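Long-range contacts in poly(ADP-ribose) glycohydrolase (Thermomonospora curvata, PDB 3SII), which probably hydrolyses the ribose-ribose glycosidic bonds of poly(ADP-ribose), releasing ADP-ribose: residues C91-S96 and H109-G114; S175-R180 and F225-A230. All blocks are in the same frame, centred on the assembly; numbering follows the deposited sequence.

Contact 1 (C91-S96 and H109-G114); sequences CLNFAS and HAQEEG. With A1R (5'-O-[(S)-{[(S)-{[(2R,3R,4S)-3,4-dihydroxypyrrolidin-2-yl]methoxy}(hydroxy)phosphoryl]oxy}(hydroxy)phosphoryl]adenosine), chain B.
Gln111 and Glu112 both carry CG anti to the backbone N, but the Gln111 chain then bends at chi2 (-108°) to lay its amide on the Phe94 ring, while Glu112 runs straight on (chi2 173°) to Ser96. The Gln111 amide is stacked on the ring, its plane within 11° of parallel, with NE2 above the ring centre. Lying flat there, it completes a two-point grip on the strand: NE2 donates to Leu92 O (3.0 Å) in the carbonyl plane, and OE1 accepts from Phe94 N (2.9 Å), which lies tilted from the plane of the amide. Thr74 OG1 is a further partner of NE2. Asn93 crosses Glu112 obliquely; its ND2, also bound to Thr174 OG1, meets Glu112 OE2 from above the carboxylate plane (3.2 Å). Asn93 OD1 is buried against Glu112 CB (3.1 Å) with no polar partner. Glu112 OE1 takes Ser96 N on its syn side but well out of the carboxylate plane (2.7 Å), and the O2N hydroxyl of the bound pyrrolidine analogue of ADP-ribose, A1R (2.8 Å). Its OE2 also receives Gly101 N and a water held by Ser96 O. Replacing Gln111 by alanine removes the amide, which would probably leave Leu92 O and Phe94 N without these partners and one face of the Phe94 ring without its cover. Gln111, Glu112 and Glu113 form the Gln-Glu-Glu run of the PARG signature, which follows the glycines 101-103 and here begins helix 111-118, packed against the end of strand 90-94. From the first turn of that helix, Gln111 N donates to A1R O1A (2.8 Å), and a second water bridges Phe94 O, Glu112 N and the same phosphate oxygen. Five donors hold the Glu112 carboxylate, one of them the ligand's hydroxyl, so the network that fixes this side chain also helps to place the sugar-like ring.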
loop_
_atom_site.group_PDB
_atom_site.type_symbol
_atom_site.label_atom_id
_atom_site.label_comp_id
_atom_site.label_asym_id
_atom_site.label_seq_id
_atom_site.Cartn_x
_atom_site.Cartn_y
_atom_site.Cartn_z
ATOM N N CYS A 91 2.331 -4.553 -3.349
ATOM C CA CYS A 91 1.095 -4.030 -2.793
ATOM C C CYS A 91 1.160 -2.522 -2.601
ATOM O O CYS A 91 2.145 -2.006 -2.081
ATOM C CB CYS A 91 0.834 -4.631 -1.413
ATOM S SG CYS A 91 0.697 -6.424 -1.350
ATOM N N LEU A 92 0.100 -1.828 -2.991
ATOM C CA LEU A 92 -0.008 -0.399 -2.745
ATOM C C LEU A 92 -0.433 -0.153 -1.293
ATOM O O LEU A 92 -1.456 -0.665 -0.845
ATOM C CB LEU A 92 -1.007 0.229 -3.729
ATOM C CG LEU A 92 -1.347 1.709 -3.535
ATOM C CD1 LEU A 92 -0.075 2.578 -3.579
ATOM C CD2 LEU A 92 -2.387 2.161 -4.576
ATOM N N ASN A 93 0.391 0.601 -0.570
ATOM C CA ASN A 93 0.111 1.108 0.772
ATOM C C ASN A 93 -0.589 2.457 0.624
ATOM O O ASN A 93 -0.033 3.377 0.007
ATOM C CB ASN A 93 1.442 1.266 1.528
ATOM C CG ASN A 93 1.278 1.964 2.860
ATOM O OD1 ASN A 93 0.186 1.996 3.423
ATOM N ND2 ASN A 93 2.364 2.545 3.363
ATOM N N PHE A 94 -1.813 2.557 1.163
ATOM C CA PHE A 94 -2.604 3.786 1.084
ATOM C C PHE A 94 -2.062 4.734 2.147
ATOM O O PHE A 94 -2.601 4.846 3.257
ATOM C CB PHE A 94 -4.094 3.510 1.340
ATOM C CG PHE A 94 -4.705 2.438 0.452
ATOM C CD1 PHE A 94 -4.109 2.041 -0.740
ATOM C CD2 PHE A 94 -5.917 1.854 0.811
ATOM C CE1 PHE A 94 -4.689 1.065 -1.542
ATOM C CE2 PHE A 94 -6.505 0.885 0.012
ATOM C CZ PHE A 94 -5.889 0.489 -1.171
ATOM N N ALA A 95 -0.984 5.415 1.786
ATOM C CA ALA A 95 -0.063 5.980 2.759
ATOM C C ALA A 95 -0.479 7.311 3.343
ATOM O O ALA A 95 -1.076 8.155 2.662
ATOM C CB ALA A 95 1.311 6.123 2.134
ATOM N N SER A 96 -0.117 7.497 4.606
ATOM C CA SER A 96 -0.017 8.829 5.185
ATOM C C SER A 96 1.172 9.543 4.570
ATOM O O SER A 96 2.223 8.947 4.340
ATOM C CB SER A 96 0.190 8.720 6.689
ATOM O OG SER A 96 0.474 9.996 7.263
ATOM N N HIS A 109 -7.381 2.807 12.867
ATOM C CA HIS A 109 -7.893 1.702 12.066
ATOM C C HIS A 109 -8.089 2.124 10.615
ATOM O O HIS A 109 -9.096 2.742 10.273
ATOM C CB HIS A 109 -9.239 1.250 12.645
ATOM C CG HIS A 109 -9.781 -0.005 12.031
ATOM N ND1 HIS A 109 -8.974 -0.987 11.505
ATOM C CD2 HIS A 109 -11.057 -0.440 11.876
ATOM C CE1 HIS A 109 -9.726 -1.979 11.051
ATOM N NE2 HIS A 109 -10.991 -1.670 11.265
ATOM N N ALA A 110 -7.122 1.792 9.767
ATOM C CA ALA A 110 -7.203 2.065 8.336
ATOM C C ALA A 110 -6.240 1.114 7.632
ATOM O O ALA A 110 -5.573 0.306 8.284
ATOM C CB ALA A 110 -6.863 3.525 8.044
ATOM N N GLN A 111 -6.161 1.179 6.309
ATOM C CA GLN A 111 -5.379 0.165 5.589
ATOM C C GLN A 111 -3.889 0.186 5.940
ATOM O O GLN A 111 -3.289 -0.867 6.201
ATOM C CB GLN A 111 -5.597 0.289 4.077
ATOM C CG GLN A 111 -4.978 -0.836 3.267
ATOM C CD GLN A 111 -3.755 -0.390 2.488
ATOM O OE1 GLN A 111 -3.126 0.622 2.810
ATOM N NE2 GLN A 111 -3.420 -1.133 1.433
ATOM N N GLU A 112 -3.279 1.366 5.949
ATOM C CA GLU A 112 -1.847 1.443 6.236
ATOM C C GLU A 112 -1.533 0.944 7.641
ATOM O O GLU A 112 -0.553 0.224 7.858
ATOM C CB GLU A 112 -1.304 2.860 6.060
ATOM C CG GLU A 112 0.158 2.948 6.519
ATOM C CD GLU A 112 0.822 4.279 6.233
ATOM O OE1 GLU A 112 0.132 5.317 6.254
ATOM O OE2 GLU A 112 2.054 4.280 6.017
ATOM N N GLU A 113 -2.356 1.350 8.601
ATOM C CA GLU A 113 -2.168 0.933 9.983
ATOM C C GLU A 113 -2.188 -0.593 10.106
ATOM O O GLU A 113 -1.380 -1.180 10.837
ATOM C CB GLU A 113 -3.233 1.575 10.873
ATOM C CG GLU A 113 -2.972 3.045 11.167
ATOM C CD GLU A 113 -3.534 4.003 10.129
ATOM O OE1 GLU A 113 -3.880 3.565 9.011
ATOM O OE2 GLU A 113 -3.622 5.211 10.437
ATOM N N GLY A 114 -3.107 -1.234 9.389
ATOM C CA GLY A 114 -3.152 -2.688 9.345
ATOM C C GLY A 114 -1.869 -3.293 8.783
ATOM O O GLY A 114 -1.359 -4.288 9.301
HETATM N N1 A1R B . -7.638 -3.823 2.667
HETATM C C2 A1R B . -8.308 -3.432 1.541
HETATM N N3 A1R B . -9.147 -2.360 1.531
HETATM C C4 A1R B . -9.251 -1.746 2.697
HETATM C C5 A1R B . -8.610 -2.048 3.897
HETATM C C6 A1R B . -7.778 -3.146 3.827
HETATM N N6 A1R B . -7.065 -3.604 4.978
HETATM N N7 A1R B . -8.985 -1.150 4.889
HETATM C C8 A1R B . -9.840 -0.300 4.292
HETATM N N9 A1R B . -10.047 -0.614 2.961
HETATM C "C1'" A1R B . -10.875 0.069 1.983
HETATM C "C2'" A1R B . -11.995 0.855 2.572
HETATM O "O2'" A1R B . -13.104 0.816 1.739
HETATM C "C3'" A1R B . -11.457 2.231 2.648
HETATM O "O3'" A1R B . -12.448 3.192 2.534
HETATM O "O4'" A1R B . -10.095 0.981 1.251
HETATM C "C4'" A1R B . -10.533 2.293 1.486
HETATM C "C5'" A1R B . -9.396 3.268 1.708
HETATM O "O5'" A1R B . -8.669 2.929 2.848
HETATM P PA A1R B . -7.999 4.064 3.754
HETATM O O1A A1R B . -7.057 3.298 4.638
HETATM O O2A A1R B . -8.966 4.917 4.499
HETATM O O3A A1R B . -7.128 4.904 2.729
HETATM P PB A1R B . -6.979 6.488 2.556
HETATM O O1B A1R B . -8.279 7.161 2.185
HETATM O O2B A1R B . -5.929 6.689 1.501
HETATM O O5N A1R B . -6.570 7.089 3.956
HETATM C C5N A1R B . -5.237 7.153 4.363
HETATM N N4N A1R B . -5.359 6.621 6.329
HETATM C C1N A1R B . -4.388 5.780 7.016
HETATM O O2N A1R B . -2.134 6.346 7.491
HETATM C C2N A1R B . -3.053 6.201 6.484
HETATM O O3N A1R B . -3.487 8.540 6.560
HETATM C C3N A1R B . -3.349 7.442 5.725
HETATM C C4N A1R B . -4.742 7.690 5.385
HETATM O O HOH W 1 -4.534 3.747 4.927
HETATM O O HOH W 2 3.421 6.428 5.081
#

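Contact 2 (S175-R180 and F225-A230); sequences SPAPNR and FGNDPA. With A1R (5'-O-[(S)-{[(S)-{[(2R,3R,4S)-3,4-dihydroxypyrrolidin-2-yl]methoxy}(hydroxy)phosphoryl]oxy}(hydroxy)phosphoryl]adenosine), chain B.
Phe225, Arg180 and Asn227 carry most of this meeting of two loops beside the distal phosphate and pyrrolidine of the ligand in the macrodomain-type cleft. The Phe225 ring is sandwiched. Over one face lies the pyrrolidine end of A1R, with its C4N 3.8 Å from Phe225 CE1, and over the opposite face the Asn179 side chain, whose CG is 3.7 Å from Phe225 CD1. The Asn179 amide is stacked on the ring, turned by 26°; its ND2 is held by Tyr143 OH, and its OD1 caps Ala182 N at the start of helix 180-183. Ala177 O approaches the ring obliquely, 3.2 Å from Phe225 CD2. The backbone does its own work: Phe225 N donates to A1R O1B (3.2 Å), beside the amides of Gly223 and Val224 that also bind the ligand. Gly226, with positive phi, turns the chain on toward Asn227. Asn227 ND2 reaches back to Pro178 O (2.9 Å), nearly in its own amide plane and in the carbonyl plane of the acceptor, and it also binds Gly221 O. Arg180 extends from CG to NE past Gly226 O and lies side by side with Asp228, both pointing the same way. The two charges attract at most from a distance, and the guanidinium meets Asp228 CB at its edge, 3.6 Å from NH1. A water joins the two loops, donating to Asn227 OD1 and accepting from Asp228 N and, weakly, from Arg180 NH1. Asp228 N-caps helix 229-240: its OD1, met from above the carboxylate plane, accepts from Ala230 N at 3.0 Å.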
loop_
_atom_site.group_PDB
_atom_site.type_symbol
_atom_site.label_atom_id
_atom_site.label_comp_id
_atom_site.label_asym_id
_atom_site.label_seq_id
_atom_site.Cartn_x
_atom_site.Cartn_y
_atom_site.Cartn_z
ATOM N N SER A 175 2.696 5.543 -1.432
ATOM C CA SER A 175 2.411 6.775 -2.162
ATOM C C SER A 175 1.101 7.314 -1.613
ATOM O O SER A 175 0.113 6.591 -1.573
ATOM C CB SER A 175 2.245 6.455 -3.649
ATOM O OG SER A 175 1.692 7.555 -4.373
ATOM N N PRO A 176 1.079 8.583 -1.175
ATOM C CA PRO A 176 -0.163 9.098 -0.598
ATOM C C PRO A 176 -1.081 9.639 -1.671
ATOM O O PRO A 176 -0.649 10.376 -2.550
ATOM C CB PRO A 176 0.326 10.249 0.278
ATOM C CG PRO A 176 1.524 10.770 -0.466
ATOM C CD PRO A 176 2.183 9.559 -1.092
ATOM N N ALA A 177 -2.345 9.247 -1.612
ATOM C CA ALA A 177 -3.339 9.858 -2.469
ATOM C C ALA A 177 -3.549 11.294 -1.998
ATOM O O ALA A 177 -3.286 11.613 -0.829
ATOM C CB ALA A 177 -4.653 9.081 -2.393
ATOM N N PRO A 178 -4.032 12.168 -2.891
ATOM C CA PRO A 178 -4.371 13.519 -2.428
ATOM C C PRO A 178 -5.435 13.475 -1.334
ATOM O O PRO A 178 -6.342 12.634 -1.365
ATOM C CB PRO A 178 -4.910 14.195 -3.691
ATOM C CG PRO A 178 -5.344 13.070 -4.580
ATOM C CD PRO A 178 -4.359 11.964 -4.313
ATOM N N ASN A 179 -5.315 14.373 -0.364
ATOM C CA ASN A 179 -6.292 14.462 0.710
ATOM C C ASN A 179 -7.452 15.318 0.235
ATOM O O ASN A 179 -7.540 16.513 0.547
ATOM C CB ASN A 179 -5.646 15.051 1.968
ATOM C CG ASN A 179 -6.519 14.898 3.207
ATOM O OD1 ASN A 179 -7.743 14.810 3.119
ATOM N ND2 ASN A 179 -5.883 14.876 4.372
ATOM N N ARG A 180 -8.339 14.700 -0.540
ATOM C CA ARG A 180 -9.428 15.434 -1.167
ATOM C C ARG A 180 -10.383 16.019 -0.141
ATOM O O ARG A 180 -11.015 17.052 -0.379
ATOM C CB ARG A 180 -10.187 14.544 -2.150
ATOM C CG ARG A 180 -11.224 15.334 -2.917
ATOM C CD ARG A 180 -11.904 14.536 -3.993
ATOM N NE ARG A 180 -12.810 15.398 -4.750
ATOM C CZ ARG A 180 -13.772 14.952 -5.549
ATOM N NH1 ARG A 180 -13.960 13.648 -5.698
ATOM N NH2 ARG A 180 -14.547 15.812 -6.195
ATOM N N PHE A 225 -9.139 10.000 3.290
ATOM C CA PHE A 225 -8.765 11.051 2.336
ATOM C C PHE A 225 -9.917 11.496 1.437
ATOM O O PHE A 225 -9.778 12.461 0.691
ATOM C CB PHE A 225 -7.558 10.623 1.495
ATOM C CG PHE A 225 -6.234 10.733 2.214
ATOM C CD1 PHE A 225 -6.167 11.207 3.513
ATOM C CD2 PHE A 225 -5.057 10.364 1.578
ATOM C CE1 PHE A 225 -4.952 11.308 4.171
ATOM C CE2 PHE A 225 -3.833 10.456 2.233
ATOM C CZ PHE A 225 -3.784 10.934 3.535
ATOM N N GLY A 226 -11.037 10.783 1.502
ATOM C CA GLY A 226 -12.281 11.223 0.883
ATOM C C GLY A 226 -12.309 11.321 -0.635
ATOM O O GLY A 226 -13.058 12.121 -1.201
ATOM N N ASN A 227 -11.497 10.524 -1.313
ATOM C CA ASN A 227 -11.595 10.492 -2.763
ATOM C C ASN A 227 -12.823 9.706 -3.208
ATOM O O ASN A 227 -13.372 8.910 -2.449
ATOM C CB ASN A 227 -10.331 9.905 -3.401
ATOM C CG ASN A 227 -9.188 10.888 -3.428
ATOM O OD1 ASN A 227 -9.088 11.719 -4.334
ATOM N ND2 ASN A 227 -8.325 10.812 -2.423
ATOM N N ASP A 228 -13.237 9.944 -4.447
ATOM C CA ASP A 228 -14.403 9.308 -5.046
ATOM C C ASP A 228 -13.995 7.947 -5.609
ATOM O O ASP A 228 -13.162 7.871 -6.510
ATOM C CB ASP A 228 -14.923 10.211 -6.172
ATOM C CG ASP A 228 -16.117 9.624 -6.900
ATOM O OD1 ASP A 228 -16.504 8.474 -6.612
ATOM O OD2 ASP A 228 -16.665 10.322 -7.780
ATOM N N PRO A 229 -14.553 6.850 -5.072
ATOM C CA PRO A 229 -14.066 5.558 -5.563
ATOM C C PRO A 229 -14.303 5.326 -7.058
ATOM O O PRO A 229 -13.490 4.628 -7.673
ATOM C CB PRO A 229 -14.818 4.529 -4.706
ATOM C CG PRO A 229 -15.963 5.260 -4.118
ATOM C CD PRO A 229 -15.560 6.708 -4.007
ATOM N N ALA A 230 -15.366 5.880 -7.638
ATOM C CA ALA A 230 -15.561 5.738 -9.082
ATOM C C ALA A 230 -14.415 6.404 -9.826
ATOM O O ALA A 230 -13.937 5.890 -10.838
ATOM C CB ALA A 230 -16.914 6.326 -9.532
HETATM N N1 A1R B . -7.638 -3.823 2.667
HETATM C C2 A1R B . -8.308 -3.432 1.541
HETATM N N3 A1R B . -9.147 -2.360 1.531
HETATM C C4 A1R B . -9.251 -1.746 2.697
HETATM C C5 A1R B . -8.610 -2.048 3.897
HETATM C C6 A1R B . -7.778 -3.146 3.827
HETATM N N6 A1R B . -7.065 -3.604 4.978
HETATM N N7 A1R B . -8.985 -1.150 4.889
HETATM C C8 A1R B . -9.840 -0.300 4.292
HETATM N N9 A1R B . -10.047 -0.614 2.961
HETATM C "C1'" A1R B . -10.875 0.069 1.983
HETATM C "C2'" A1R B . -11.995 0.855 2.572
HETATM O "O2'" A1R B . -13.104 0.816 1.739
HETATM C "C3'" A1R B . -11.457 2.231 2.648
HETATM O "O3'" A1R B . -12.448 3.192 2.534
HETATM O "O4'" A1R B . -10.095 0.981 1.251
HETATM C "C4'" A1R B . -10.533 2.293 1.486
HETATM C "C5'" A1R B . -9.396 3.268 1.708
HETATM O "O5'" A1R B . -8.669 2.929 2.848
HETATM P PA A1R B . -7.999 4.064 3.754
HETATM O O1A A1R B . -7.057 3.298 4.638
HETATM O O2A A1R B . -8.966 4.917 4.499
HETATM O O3A A1R B . -7.128 4.904 2.729
HETATM P PB A1R B . -6.979 6.488 2.556
HETATM O O1B A1R B . -8.279 7.161 2.185
HETATM O O2B A1R B . -5.929 6.689 1.501
HETATM O O5N A1R B . -6.570 7.089 3.956
HETATM C C5N A1R B . -5.237 7.153 4.363
HETATM N N4N A1R B . -5.359 6.621 6.329
HETATM C C1N A1R B . -4.388 5.780 7.016
HETATM O O2N A1R B . -2.134 6.346 7.491
HETATM C C2N A1R B . -3.053 6.201 6.484
HETATM O O3N A1R B . -3.487 8.540 6.560
HETATM C C3N A1R B . -3.349 7.442 5.725
HETATM C C4N A1R B . -4.742 7.690 5.385
HETATM O O HOH W 3 -11.399 11.761 -5.862
#

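How the contacts relate
From the N terminus, contact 1 comes first: strand 90-94 runs into 95-96, and a loop of 12 residues without helix or strand returns to helix 111-118. Contact 2 follows in series, neither nested in contact 1 nor crossing it. It opens where strand 163-175, the parallel neighbour of 90-94 in the central sheet, ends, and it closes after 44 residues that include helix 189-209 and strand 214-217. The two meet where these neighbouring strands end: Ala95 O packs 3.5 Å from Pro176 CB and 3.6 Å from Phe225 CE2. Both touch A1R, so together they tie the C-terminal ends of two inner strands, helix 111-118 and the loop before helix 229-240 around one ligand.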